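Side-chain contacts in bifunctional cytochrome P450/NADPH--P450 reductase (Deinococcus aerius, PDB 7F3H), which catalyses NADPH-dependent monooxygenation, its heme P450 domain hydroxylating organic substrates with electrons that probably come from a fused reductase: residues S273-F278 with R320-A325; L282-P287 with F426-P431; A291-E296 with L421-F426; M313-I318 with E414-L419. All coordinates share one frame; numbering follows the deposited sequence.

The four contacts tie together a mainly helical region of the P450 fold beside the heme. Contact 1 is next to the cofactor: the side chain of Leu-275 comes to about 5 Å from it. In contact 4 the side chain of Lys-416 is about 11 Å from the heme. Leu-322 joins these two contacts, its CD2 lying 3.7 Å from Leu-419 CD1. Contact 2 touches contact 1 through Leu-282 CD1, 3.6 Å from Ala-325 CB. Contacts 2 and 3 share Phe-426, where helix 408-425 gives way to strand 426-429, and their centres are about 11 Å apart. Contacts 3 and 4 use successive parts of helix 408-425, with centres about 10 Å apart.

Contact 1: residues S273-F278 with R320-A325; sequences SGLLAF and RILDEA
No flat group takes part where Leu-275 meets Leu-322 and Ala-325, so the contact has no ring face or edge. It is made by aliphatic carbons alone. The CD2 methyl of Leu-322 sits at the fork of Leu-275. Leu-322 CD2 is 3.9 Å from both Leu-275 CD1 and Leu-275 CG, and 4.1 Å from Leu-275 CD2. The two leucines cross at about a right angle. Ala-325, one turn after Leu-322, places its CB 4.1 Å from Leu-275 CD1. Leu-275 CD1 therefore touches both Leu-322 and Ala-325. Leu-275 gets there because its CG stands opposite the backbone N (chi1 168°), which swings the fork across to the other helix. With an alanine here in place of the leucine, Leu-322 CD2 and Ala-325 CB are likely to lose their partner on this part of helix 254-285, opening a gap near the heme. Glu-324 points elsewhere and pairs with Arg-327 and Arg-381. Glu-324 and Arg-327 match the ExxR motif of the family, and Arg-381 is probably the second arginine that pairs with it. The contact thus joins helix 254-285, the long P450 helix that runs over the heme, to helix 317-329, the K helix that carries the ExxR motif.

Contact 2: residues L282-P287 with F426-P431; sequences LLLRHP and FALSDP
Two torsions bring Arg-285 and Asp-430 together. The arginine chain bends at chi2 (-58°), and the aspartate holds CG trans to its own backbone N (chi1 178°). The guanidinium then meets the carboxylate end-on, with both terminal nitrogens on one oxygen. NH1 of Arg-285 is 2.8 Å from Asp-430 OD2, and NH2 of Arg-285 is 2.9 Å from the same OD2. The oxygen lies in the guanidinium plane, and the two flat groups are turned only 25° apart. NH1 meets OD2 nearly in line with the C-O bond, while NH2 comes from the syn side, tilted somewhat out of the carboxylate plane. Both bonds are somewhat bent, as a shared acceptor requires. Leu-284 packs next to this salt bridge. Leu-284 CD1 is 3.8 Å from Asp-430 CB, and Leu-284 CD2 is 3.9 Å from Leu-428 CB. A methionine in place of Arg-285 would probably leave Asp-430 OD2 without its two donors and its countercharge. The loop beyond the strand adds to the grip: Tyr-434 N binds Asp-430 OD1, and Tyr-434 O accepts from Arg-285 NH2. The contact lies at the surface, where the end of helix 254-285 meets strand 426-429, which pairs antiparallel with strand 450-455.

Contact 3: residues A291-E296 with L421-F426; sequences AQAYAE and LILQKF
Leu-423 faces Ala-293 and Tyr-294 where two helices of the P450 fold pack, helix 287-300 (the J helix) and helix 408-425 (the L helix). The backbones come nearest at Tyr-294 and Leu-423, with CA atoms 6.1 Å apart. The two branches of Leu-423 divide the work. Leu-423 CD1 takes the methyl of Ala-293, 3.6 Å from Ala-293 CB. Leu-423 CD2 goes to the tyrosine ring, 3.8 Å from Tyr-294 CE1. The leucine and tyrosine side chains cross at about a right angle. The carbonyl of Leu-423 lies at the ring edge, its O 3.2 Å from Tyr-294 CE1 and near the ring plane. That oxygen also accepts a hydrogen bond from Arg-456 NH1. Three residues on, the helix has ended, and Phe-426 turns its side chain away from Tyr-294. Its ring carries Lys-425 CB over the centre of one face, while its carbonyl points back to the tyrosine. Leu-428 N probably also bonds to the tyrosine hydroxyl, so two bonds would hold the far end of the ring at the start of the strand. In the bond across this contact, Tyr-294 OH donates to Phe-426 O at 2.8 Å, in the carbonyl plane and on a lone pair.

Contact 4: residues M313-I318 with E414-L419; sequences MRLDVI and EAKLAL
Ile-318, in the first turn of helix 317-329, lies against Lys-416 in the middle of a run of helix, and their CA atoms are 6.3 Å apart. The turn before Val-317 sets Leu-315 against the same lysine. Ile-318 does most of the touching through one methyl, CG2. Ile-318 CG2 is 3.9 Å from Lys-416 CA, 4.2 Å from Lys-416 CG and 4.3 Å from Leu-419 CB. The methyl therefore rests on two residues one turn apart. With CG1 beside the backbone N (chi1 -78°), CG2 stands trans to that N and faces the lysine. Leu-315 adds its CD1, 4.0 Å from Lys-416 CB. The leucine and the lysine run past each other in opposite directions; the contacts fall on CA, CB and CG of Lys-416. Beyond CG the lysine is extended. Its aliphatic part, not its charge, makes this contact. Helix 287-300 also meets the turn. Glu-296 accepts from the backbone N of Asp-316, Val-317 and Ile-318, and Leu-300 packs on Leu-315. The segment 313-318 thus lies between helix 287-300 and helix 408-425, the latter also packing on helix 254-285 through Ala-415 and Leu-419.

Contact 1: residues S273-F278 with R320-A325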
loop_
_atom_site.group_PDB
_atom_site.type_symbol
_atom_site.label_atom_id
_atom_site.label_comp_id
_atom_site.label_asym_id
_atom_site.label_seq_id
_atom_site.Cartn_x
_atom_site.Cartn_y
_atom_site.Cartn_z
ATOM N N SER A 273 1.745 6.297 -0.970
ATOM C CA SER A 273 2.908 7.112 -1.288
ATOM C C SER A 273 3.950 6.271 -2.017
ATOM O O SER A 273 4.611 6.769 -2.931
ATOM C CB SER A 273 3.504 7.766 -0.030
ATOM O OG SER A 273 4.067 6.793 0.821
ATOM N N GLY A 274 4.125 5.003 -1.621
ATOM C CA GLY A 274 4.990 4.119 -2.375
ATOM C C GLY A 274 4.587 4.007 -3.833
ATOM O O GLY A 274 5.423 4.139 -4.737
ATOM N N LEU A 275 3.294 3.737 -4.081
ATOM C CA LEU A 275 2.818 3.637 -5.457
ATOM C C LEU A 275 3.182 4.899 -6.228
ATOM O O LEU A 275 3.638 4.825 -7.378
ATOM C CB LEU A 275 1.307 3.374 -5.492
ATOM C CG LEU A 275 0.611 3.529 -6.859
ATOM C CD1 LEU A 275 1.355 2.775 -7.948
ATOM C CD2 LEU A 275 -0.886 3.104 -6.852
ATOM N N LEU A 276 3.006 6.064 -5.590
ATOM C CA LEU A 276 3.215 7.333 -6.277
ATOM C C LEU A 276 4.694 7.589 -6.569
ATOM O O LEU A 276 5.056 8.003 -7.680
ATOM C CB LEU A 276 2.617 8.457 -5.453
ATOM C CG LEU A 276 1.131 8.646 -5.753
ATOM C CD1 LEU A 276 0.542 9.517 -4.668
ATOM C CD2 LEU A 276 0.982 9.297 -7.105
ATOM N N ALA A 277 5.558 7.322 -5.588
ATOM C CA ALA A 277 6.996 7.458 -5.793
ATOM C C ALA A 277 7.500 6.502 -6.865
ATOM O O ALA A 277 8.286 6.889 -7.743
ATOM C CB ALA A 277 7.724 7.209 -4.486
ATOM N N PHE A 278 7.047 5.252 -6.827
ATOM C CA PHE A 278 7.473 4.298 -7.840
ATOM C C PHE A 278 7.004 4.738 -9.217
ATOM O O PHE A 278 7.720 4.566 -10.206
ATOM C CB PHE A 278 6.952 2.890 -7.520
ATOM C CG PHE A 278 7.865 2.086 -6.610
ATOM C CD1 PHE A 278 9.179 1.831 -6.971
ATOM C CD2 PHE A 278 7.412 1.609 -5.381
ATOM C CE1 PHE A 278 10.024 1.105 -6.131
ATOM C CE2 PHE A 278 8.263 0.883 -4.537
ATOM C CZ PHE A 278 9.567 0.636 -4.921
ATOM N N ARG A 320 -3.821 3.479 -16.508
ATOM C CA ARG A 320 -3.103 2.285 -16.953
ATOM C C ARG A 320 -1.641 2.327 -16.520
ATOM O O ARG A 320 -1.059 1.285 -16.164
ATOM C CB ARG A 320 -3.253 2.154 -18.455
ATOM C CG ARG A 320 -4.661 1.701 -18.865
ATOM C CD ARG A 320 -4.739 1.391 -20.359
ATOM N NE ARG A 320 -4.712 2.592 -21.187
ATOM C CZ ARG A 320 -3.815 2.855 -22.143
ATOM N NH1 ARG A 320 -2.820 1.999 -22.412
ATOM N NH2 ARG A 320 -3.920 3.985 -22.848
ATOM N N ILE A 321 -1.066 3.526 -16.459
ATOM C CA ILE A 321 0.256 3.700 -15.866
ATOM C C ILE A 321 0.274 3.140 -14.459
ATOM O O ILE A 321 1.203 2.424 -14.076
ATOM C CB ILE A 321 0.654 5.189 -15.839
ATOM C CG1 ILE A 321 1.076 5.664 -17.223
ATOM C CG2 ILE A 321 1.751 5.419 -14.810
ATOM C CD1 ILE A 321 1.129 7.158 -17.309
ATOM N N LEU A 322 -0.740 3.498 -13.664
ATOM C CA LEU A 322 -0.756 3.070 -12.268
ATOM C C LEU A 322 -0.904 1.555 -12.165
ATOM O O LEU A 322 -0.203 0.915 -11.366
ATOM C CB LEU A 322 -1.861 3.793 -11.494
ATOM C CG LEU A 322 -1.607 5.265 -11.112
ATOM C CD1 LEU A 322 -2.839 5.896 -10.434
ATOM C CD2 LEU A 322 -0.402 5.410 -10.180
ATOM N N ASP A 323 -1.776 0.968 -12.997
ATOM C CA ASP A 323 -1.951 -0.485 -13.018
ATOM C C ASP A 323 -0.616 -1.190 -13.278
ATOM O O ASP A 323 -0.225 -2.114 -12.544
ATOM C CB ASP A 323 -2.978 -0.876 -14.091
ATOM C CG ASP A 323 -4.425 -0.483 -13.734
ATOM O OD1 ASP A 323 -4.760 -0.325 -12.538
ATOM O OD2 ASP A 323 -5.249 -0.351 -14.673
ATOM N N GLU A 324 0.130 -0.725 -14.300
ATOM C CA GLU A 324 1.421 -1.335 -14.622
ATOM C C GLU A 324 2.498 -1.010 -13.571
ATOM O O GLU A 324 3.375 -1.849 -13.296
ATOM C CB GLU A 324 1.848 -0.909 -16.040
ATOM C CG GLU A 324 3.151 -1.509 -16.612
ATOM C CD GLU A 324 3.130 -3.024 -16.887
ATOM O OE1 GLU A 324 2.217 -3.741 -16.401
ATOM O OE2 GLU A 324 4.067 -3.491 -17.591
ATOM N N ALA A 325 2.457 0.179 -12.962
ATOM C CA ALA A 325 3.421 0.462 -11.901
ATOM C C ALA A 325 3.217 -0.499 -10.744
ATOM O O ALA A 325 4.183 -1.064 -10.220
ATOM C CB ALA A 325 3.307 1.910 -11.426
#

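Contact 2: residues L282-P287 with F426-P431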
loop_
_atom_site.group_PDB
_atom_site.type_symbol
_atom_site.label_atom_id
_atom_site.label_comp_id
_atom_site.label_asym_id
_atom_site.label_seq_id
_atom_site.Cartn_x
_atom_site.Cartn_y
_atom_site.Cartn_z
ATOM N N LEU A 282 9.219 5.300 -12.457
ATOM C CA LEU A 282 8.988 4.561 -13.704
ATOM C C LEU A 282 8.790 5.498 -14.883
ATOM O O LEU A 282 9.235 5.212 -15.998
ATOM C CB LEU A 282 7.778 3.646 -13.563
ATOM C CG LEU A 282 8.061 2.493 -12.604
ATOM C CD1 LEU A 282 6.801 1.702 -12.299
ATOM C CD2 LEU A 282 9.220 1.588 -13.146
ATOM N N LEU A 283 8.124 6.627 -14.647
ATOM C CA LEU A 283 7.943 7.611 -15.697
ATOM C C LEU A 283 9.275 8.246 -16.074
ATOM O O LEU A 283 9.551 8.448 -17.260
ATOM C CB LEU A 283 6.920 8.655 -15.234
ATOM C CG LEU A 283 5.471 8.163 -15.077
ATOM C CD1 LEU A 283 4.558 9.283 -14.530
ATOM C CD2 LEU A 283 4.945 7.668 -16.404
ATOM N N LEU A 284 10.142 8.525 -15.083
ATOM C CA LEU A 284 11.481 8.998 -15.417
ATOM C C LEU A 284 12.266 7.957 -16.206
ATOM O O LEU A 284 13.204 8.310 -16.930
ATOM C CB LEU A 284 12.252 9.409 -14.165
ATOM C CG LEU A 284 11.870 10.736 -13.494
ATOM C CD1 LEU A 284 12.903 11.083 -12.431
ATOM C CD2 LEU A 284 11.695 11.883 -14.474
ATOM N N ARG A 285 12.012 6.665 -15.980
ATOM C CA ARG A 285 12.776 5.644 -16.697
ATOM C C ARG A 285 12.145 5.212 -18.033
ATOM O O ARG A 285 12.843 4.598 -18.868
ATOM C CB ARG A 285 12.994 4.445 -15.777
ATOM C CG ARG A 285 13.892 4.851 -14.569
ATOM C CD ARG A 285 15.192 5.380 -15.078
ATOM N NE ARG A 285 16.055 5.863 -14.005
ATOM C CZ ARG A 285 16.422 7.134 -13.829
ATOM N NH1 ARG A 285 16.018 8.080 -14.663
ATOM N NH2 ARG A 285 17.201 7.456 -12.801
ATOM N N HIS A 286 10.874 5.550 -18.275
ATOM C CA HIS A 286 10.172 5.232 -19.524
ATOM C C HIS A 286 9.510 6.506 -20.044
ATOM O O HIS A 286 8.276 6.673 -19.978
ATOM C CB HIS A 286 9.160 4.106 -19.317
ATOM C CG HIS A 286 9.770 2.843 -18.790
ATOM N ND1 HIS A 286 9.944 2.604 -17.438
ATOM C CD2 HIS A 286 10.259 1.752 -19.436
ATOM C CE1 HIS A 286 10.508 1.417 -17.277
ATOM N NE2 HIS A 286 10.713 0.883 -18.473
ATOM N N PRO A 287 10.319 7.457 -20.511
ATOM C CA PRO A 287 9.796 8.808 -20.779
ATOM C C PRO A 287 8.804 8.891 -21.945
ATOM O O PRO A 287 8.092 9.899 -22.049
ATOM C CB PRO A 287 11.070 9.633 -21.032
ATOM C CG PRO A 287 12.074 8.649 -21.543
ATOM C CD PRO A 287 11.735 7.311 -20.892
ATOM N N PHE A 426 4.195 20.669 -13.945
ATOM C CA PHE A 426 5.645 20.530 -13.788
ATOM C C PHE A 426 6.285 19.718 -14.903
ATOM O O PHE A 426 5.772 18.660 -15.291
ATOM C CB PHE A 426 5.940 19.923 -12.413
ATOM C CG PHE A 426 5.581 20.852 -11.284
ATOM C CD1 PHE A 426 5.988 22.189 -11.321
ATOM C CD2 PHE A 426 4.806 20.419 -10.216
ATOM C CE1 PHE A 426 5.650 23.065 -10.295
ATOM C CE2 PHE A 426 4.475 21.280 -9.181
ATOM C CZ PHE A 426 4.892 22.608 -9.220
ATOM N N ALA A 427 7.396 20.244 -15.420
ATOM C CA ALA A 427 8.403 19.474 -16.142
ATOM C C ALA A 427 9.289 18.748 -15.133
ATOM O O ALA A 427 9.940 19.391 -14.299
ATOM C CB ALA A 427 9.251 20.390 -17.015
ATOM N N LEU A 428 9.326 17.413 -15.246
ATOM C CA LEU A 428 10.109 16.538 -14.383
ATOM C C LEU A 428 11.546 16.446 -14.877
ATOM O O LEU A 428 11.810 16.494 -16.089
ATOM C CB LEU A 428 9.494 15.135 -14.367
ATOM C CG LEU A 428 8.049 14.943 -13.863
ATOM C CD1 LEU A 428 7.784 13.471 -13.437
ATOM C CD2 LEU A 428 7.664 15.940 -12.710
ATOM N N SER A 429 12.477 16.326 -13.936
ATOM C CA SER A 429 13.897 16.371 -14.228
ATOM C C SER A 429 14.644 15.509 -13.204
ATOM O O SER A 429 14.277 15.460 -12.018
ATOM C CB SER A 429 14.345 17.836 -14.214
ATOM O OG SER A 429 15.739 17.966 -14.232
ATOM N N ASP A 430 15.678 14.805 -13.680
ATOM C CA ASP A 430 16.450 13.840 -12.892
ATOM C C ASP A 430 17.907 14.275 -12.822
ATOM O O ASP A 430 18.704 13.910 -13.695
ATOM C CB ASP A 430 16.312 12.454 -13.529
ATOM C CG ASP A 430 17.114 11.382 -12.817
ATOM O OD1 ASP A 430 17.677 11.649 -11.731
ATOM O OD2 ASP A 430 17.158 10.255 -13.356
ATOM N N PRO A 431 18.305 15.075 -11.825
ATOM C CA PRO A 431 19.665 15.655 -11.847
ATOM C C PRO A 431 20.765 14.739 -11.354
ATOM O O PRO A 431 21.937 15.098 -11.509
ATOM C CB PRO A 431 19.548 16.874 -10.915
ATOM C CG PRO A 431 18.563 16.444 -9.900
ATOM C CD PRO A 431 17.535 15.559 -10.658
#

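Contact 3: residues A291-E296 with L421-F426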
loop_
_atom_site.group_PDB
_atom_site.type_symbol
_atom_site.label_atom_id
_atom_site.label_comp_id
_atom_site.label_asym_id
_atom_site.label_seq_id
_atom_site.Cartn_x
_atom_site.Cartn_y
_atom_site.Cartn_z
ATOM N N ALA A 291 5.470 11.031 -21.900
ATOM C CA ALA A 291 4.990 11.916 -22.966
ATOM C C ALA A 291 3.496 11.735 -23.188
ATOM O O ALA A 291 2.743 12.714 -23.298
ATOM C CB ALA A 291 5.768 11.672 -24.269
ATOM N N GLN A 292 3.061 10.472 -23.270
ATOM C CA GLN A 292 1.636 10.172 -23.450
ATOM C C GLN A 292 0.802 10.730 -22.305
ATOM O O GLN A 292 -0.308 11.241 -22.515
ATOM C CB GLN A 292 1.413 8.663 -23.523
ATOM C CG GLN A 292 1.953 7.955 -24.751
ATOM C CD GLN A 292 1.793 6.443 -24.614
ATOM O OE1 GLN A 292 2.742 5.724 -24.295
ATOM N NE2 GLN A 292 0.573 5.963 -24.821
ATOM N N ALA A 293 1.319 10.636 -21.075
ATOM C CA ALA A 293 0.579 11.173 -19.930
ATOM C C ALA A 293 0.489 12.707 -19.974
ATOM O O ALA A 293 -0.550 13.294 -19.617
ATOM C CB ALA A 293 1.214 10.692 -18.629
ATOM N N TYR A 294 1.578 13.380 -20.345
ATOM C CA TYR A 294 1.503 14.825 -20.539
ATOM C C TYR A 294 0.444 15.189 -21.590
ATOM O O TYR A 294 -0.286 16.186 -21.449
ATOM C CB TYR A 294 2.867 15.364 -20.944
ATOM C CG TYR A 294 3.861 15.694 -19.831
ATOM C CD1 TYR A 294 3.515 16.514 -18.765
ATOM C CD2 TYR A 294 5.192 15.269 -19.923
ATOM C CE1 TYR A 294 4.457 16.854 -17.791
ATOM C CE2 TYR A 294 6.112 15.597 -18.990
ATOM C CZ TYR A 294 5.761 16.386 -17.923
ATOM O OH TYR A 294 6.739 16.694 -16.999
ATOM N N ALA A 295 0.384 14.419 -22.678
ATOM C CA ALA A 295 -0.620 14.654 -23.715
ATOM C C ALA A 295 -2.042 14.529 -23.157
ATOM O O ALA A 295 -2.923 15.342 -23.474
ATOM C CB ALA A 295 -0.402 13.682 -24.878
ATOM N N GLU A 296 -2.297 13.477 -22.375
ATOM C CA GLU A 296 -3.614 13.299 -21.759
ATOM C C GLU A 296 -3.967 14.491 -20.862
ATOM O O GLU A 296 -5.073 15.051 -20.945
ATOM C CB GLU A 296 -3.626 11.979 -20.992
ATOM C CG GLU A 296 -4.770 11.766 -20.060
ATOM C CD GLU A 296 -4.992 10.278 -19.764
ATOM O OE1 GLU A 296 -5.741 9.603 -20.525
ATOM O OE2 GLU A 296 -4.413 9.777 -18.769
ATOM N N LEU A 421 -2.418 16.578 -11.560
ATOM C CA LEU A 421 -2.058 17.951 -11.233
ATOM C C LEU A 421 -0.555 18.188 -11.392
ATOM O O LEU A 421 -0.134 19.207 -11.960
ATOM C CB LEU A 421 -2.522 18.270 -9.815
ATOM C CG LEU A 421 -4.013 18.532 -9.559
ATOM C CD1 LEU A 421 -4.241 18.860 -8.072
ATOM C CD2 LEU A 421 -4.579 19.639 -10.465
ATOM N N ILE A 422 0.265 17.226 -10.955
ATOM C CA ILE A 422 1.719 17.356 -11.046
ATOM C C ILE A 422 2.146 17.536 -12.494
ATOM O O ILE A 422 2.926 18.438 -12.826
ATOM C CB ILE A 422 2.398 16.133 -10.401
ATOM C CG1 ILE A 422 2.318 16.256 -8.882
ATOM C CG2 ILE A 422 3.881 15.957 -10.877
ATOM C CD1 ILE A 422 2.703 14.993 -8.175
ATOM N N LEU A 423 1.628 16.684 -13.382
ATOM C CA LEU A 423 2.047 16.742 -14.768
ATOM C C LEU A 423 1.426 17.941 -15.462
ATOM O O LEU A 423 2.016 18.473 -16.411
ATOM C CB LEU A 423 1.706 15.434 -15.483
ATOM C CG LEU A 423 2.438 14.148 -15.037
ATOM C CD1 LEU A 423 2.025 13.002 -15.932
ATOM C CD2 LEU A 423 3.964 14.260 -15.026
ATOM N N GLN A 424 0.286 18.428 -14.960
ATOM C CA GLN A 424 -0.227 19.691 -15.467
ATOM C C GLN A 424 0.774 20.818 -15.242
ATOM O O GLN A 424 1.073 21.585 -16.164
ATOM C CB GLN A 424 -1.575 20.024 -14.825
ATOM C CG GLN A 424 -2.205 21.268 -15.480
ATOM C CD GLN A 424 -3.331 21.896 -14.682
ATOM O OE1 GLN A 424 -3.564 21.589 -13.495
ATOM N NE2 GLN A 424 -4.057 22.774 -15.341
ATOM N N LYS A 425 1.330 20.913 -14.026
ATOM C CA LYS A 425 2.186 22.066 -13.723
ATOM C C LYS A 425 3.651 21.867 -14.104
ATOM O O LYS A 425 4.307 22.810 -14.538
ATOM C CB LYS A 425 2.105 22.424 -12.240
ATOM C CG LYS A 425 2.293 23.901 -11.920
ATOM C CD LYS A 425 0.950 24.600 -12.051
ATOM C CE LYS A 425 0.975 26.030 -11.494
ATOM N NZ LYS A 425 2.030 26.977 -11.970
ATOM N N PHE A 426 4.195 20.669 -13.945
ATOM C CA PHE A 426 5.645 20.530 -13.788
ATOM C C PHE A 426 6.285 19.718 -14.903
ATOM O O PHE A 426 5.772 18.660 -15.291
ATOM C CB PHE A 426 5.940 19.923 -12.413
ATOM C CG PHE A 426 5.581 20.852 -11.284
ATOM C CD1 PHE A 426 5.988 22.189 -11.321
ATOM C CD2 PHE A 426 4.806 20.419 -10.216
ATOM C CE1 PHE A 426 5.650 23.065 -10.295
ATOM C CE2 PHE A 426 4.475 21.280 -9.181
ATOM C CZ PHE A 426 4.892 22.608 -9.220
#

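Contact 4: residues M313-I318 with E414-L419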
loop_
_atom_site.group_PDB
_atom_site.type_symbol
_atom_site.label_atom_id
_atom_site.label_comp_id
_atom_site.label_asym_id
_atom_site.label_seq_id
_atom_site.Cartn_x
_atom_site.Cartn_y
_atom_site.Cartn_z
ATOM N N MET A 313 -12.168 10.658 -13.815
ATOM C CA MET A 313 -12.786 9.454 -14.353
ATOM C C MET A 313 -12.699 9.403 -15.876
ATOM O O MET A 313 -12.825 8.323 -16.459
ATOM C CB MET A 313 -14.245 9.351 -13.889
ATOM C CG MET A 313 -14.393 9.222 -12.369
ATOM S SD MET A 313 -13.212 8.032 -11.626
ATOM C CE MET A 313 -13.593 6.508 -12.482
ATOM N N ARG A 314 -12.411 10.527 -16.522
ATOM C CA ARG A 314 -12.196 10.542 -17.959
ATOM C C ARG A 314 -10.773 10.188 -18.352
ATOM O O ARG A 314 -10.488 10.108 -19.544
ATOM C CB ARG A 314 -12.551 11.921 -18.526
ATOM C CG ARG A 314 -14.065 12.147 -18.625
ATOM C CD ARG A 314 -14.396 13.587 -18.926
ATOM N NE ARG A 314 -14.283 13.874 -20.356
ATOM C CZ ARG A 314 -14.135 15.094 -20.869
ATOM N NH1 ARG A 314 -14.088 16.160 -20.074
ATOM N NH2 ARG A 314 -14.039 15.256 -22.184
ATOM N N LEU A 315 -9.881 9.970 -17.380
ATOM C CA LEU A 315 -8.498 9.598 -17.651
ATOM C C LEU A 315 -8.390 8.174 -18.189
ATOM O O LEU A 315 -9.156 7.289 -17.803
ATOM C CB LEU A 315 -7.678 9.680 -16.381
ATOM C CG LEU A 315 -7.412 11.030 -15.751
ATOM C CD1 LEU A 315 -6.730 10.719 -14.447
ATOM C CD2 LEU A 315 -6.553 11.884 -16.644
ATOM N N ASP A 316 -7.383 7.950 -19.058
ATOM C CA ASP A 316 -7.112 6.614 -19.597
ATOM C C ASP A 316 -5.649 6.193 -19.447
ATOM O O ASP A 316 -5.353 5.106 -18.920
ATOM C CB ASP A 316 -7.475 6.519 -21.078
ATOM C CG ASP A 316 -6.882 5.303 -21.711
ATOM O OD1 ASP A 316 -7.086 4.192 -21.164
ATOM O OD2 ASP A 316 -6.154 5.447 -22.694
ATOM N N VAL A 317 -4.732 7.050 -19.917
ATOM C CA VAL A 317 -3.308 6.749 -19.827
ATOM C C VAL A 317 -2.872 6.629 -18.363
ATOM O O VAL A 317 -2.242 5.644 -17.965
ATOM C CB VAL A 317 -2.497 7.840 -20.559
ATOM C CG1 VAL A 317 -0.994 7.690 -20.291
ATOM C CG2 VAL A 317 -2.797 7.811 -22.053
ATOM N N ILE A 318 -3.221 7.623 -17.537
ATOM C CA ILE A 318 -2.729 7.668 -16.150
ATOM C C ILE A 318 -3.208 6.462 -15.331
ATOM O O ILE A 318 -2.382 5.848 -14.637
ATOM C CB ILE A 318 -3.080 9.015 -15.519
ATOM C CG1 ILE A 318 -2.101 10.093 -16.012
ATOM C CG2 ILE A 318 -3.121 8.954 -14.017
ATOM C CD1 ILE A 318 -2.401 11.487 -15.464
ATOM N N GLU A 414 -6.701 8.905 -5.498
ATOM C CA GLU A 414 -5.831 9.914 -4.929
ATOM C C GLU A 414 -4.641 10.085 -5.884
ATOM O O GLU A 414 -4.240 11.201 -6.231
ATOM C CB GLU A 414 -5.177 9.440 -3.655
ATOM C CG GLU A 414 -5.051 10.574 -2.662
ATOM C CD GLU A 414 -4.032 10.414 -1.534
ATOM O OE1 GLU A 414 -2.977 9.780 -1.741
ATOM O OE2 GLU A 414 -4.586 10.072 -0.392
ATOM N N ALA A 415 -4.068 8.945 -6.302
ATOM C CA ALA A 415 -2.872 8.881 -7.153
ATOM C C ALA A 415 -3.134 9.411 -8.562
ATOM O O ALA A 415 -2.320 10.175 -9.110
ATOM C CB ALA A 415 -2.395 7.436 -7.225
ATOM N N LYS A 416 -4.249 8.996 -9.181
ATOM C CA LYS A 416 -4.631 9.585 -10.455
ATOM C C LYS A 416 -4.623 11.109 -10.363
ATOM O O LYS A 416 -4.009 11.785 -11.197
ATOM C CB LYS A 416 -6.010 9.075 -10.875
ATOM C CG LYS A 416 -6.058 7.629 -11.266
ATOM C CD LYS A 416 -7.482 7.230 -11.572
ATOM C CE LYS A 416 -7.672 5.743 -11.343
ATOM N NZ LYS A 416 -8.880 5.137 -11.976
ATOM N N LEU A 417 -5.266 11.663 -9.321
ATOM C CA LEU A 417 -5.406 13.118 -9.194
ATOM C C LEU A 417 -4.070 13.809 -8.965
ATOM O O LEU A 417 -3.794 14.874 -9.539
ATOM C CB LEU A 417 -6.351 13.448 -8.046
ATOM C CG LEU A 417 -6.451 14.923 -7.698
ATOM C CD1 LEU A 417 -6.939 15.743 -8.884
ATOM C CD2 LEU A 417 -7.384 15.078 -6.525
ATOM N N ALA A 418 -3.267 13.261 -8.057
ATOM C CA ALA A 418 -1.947 13.816 -7.789
ATOM C C ALA A 418 -1.141 13.886 -9.076
ATOM O O ALA A 418 -0.540 14.919 -9.391
ATOM C CB ALA A 418 -1.220 12.977 -6.733
ATOM N N LEU A 419 -1.131 12.785 -9.832
ATOM C CA LEU A 419 -0.334 12.729 -11.053
ATOM C C LEU A 419 -0.844 13.733 -12.077
ATOM O O LEU A 419 -0.057 14.444 -12.714
ATOM C CB LEU A 419 -0.374 11.301 -11.614
ATOM C CG LEU A 419 0.656 10.337 -10.994
ATOM C CD1 LEU A 419 0.410 8.822 -11.269
ATOM C CD2 LEU A 419 2.057 10.737 -11.445
#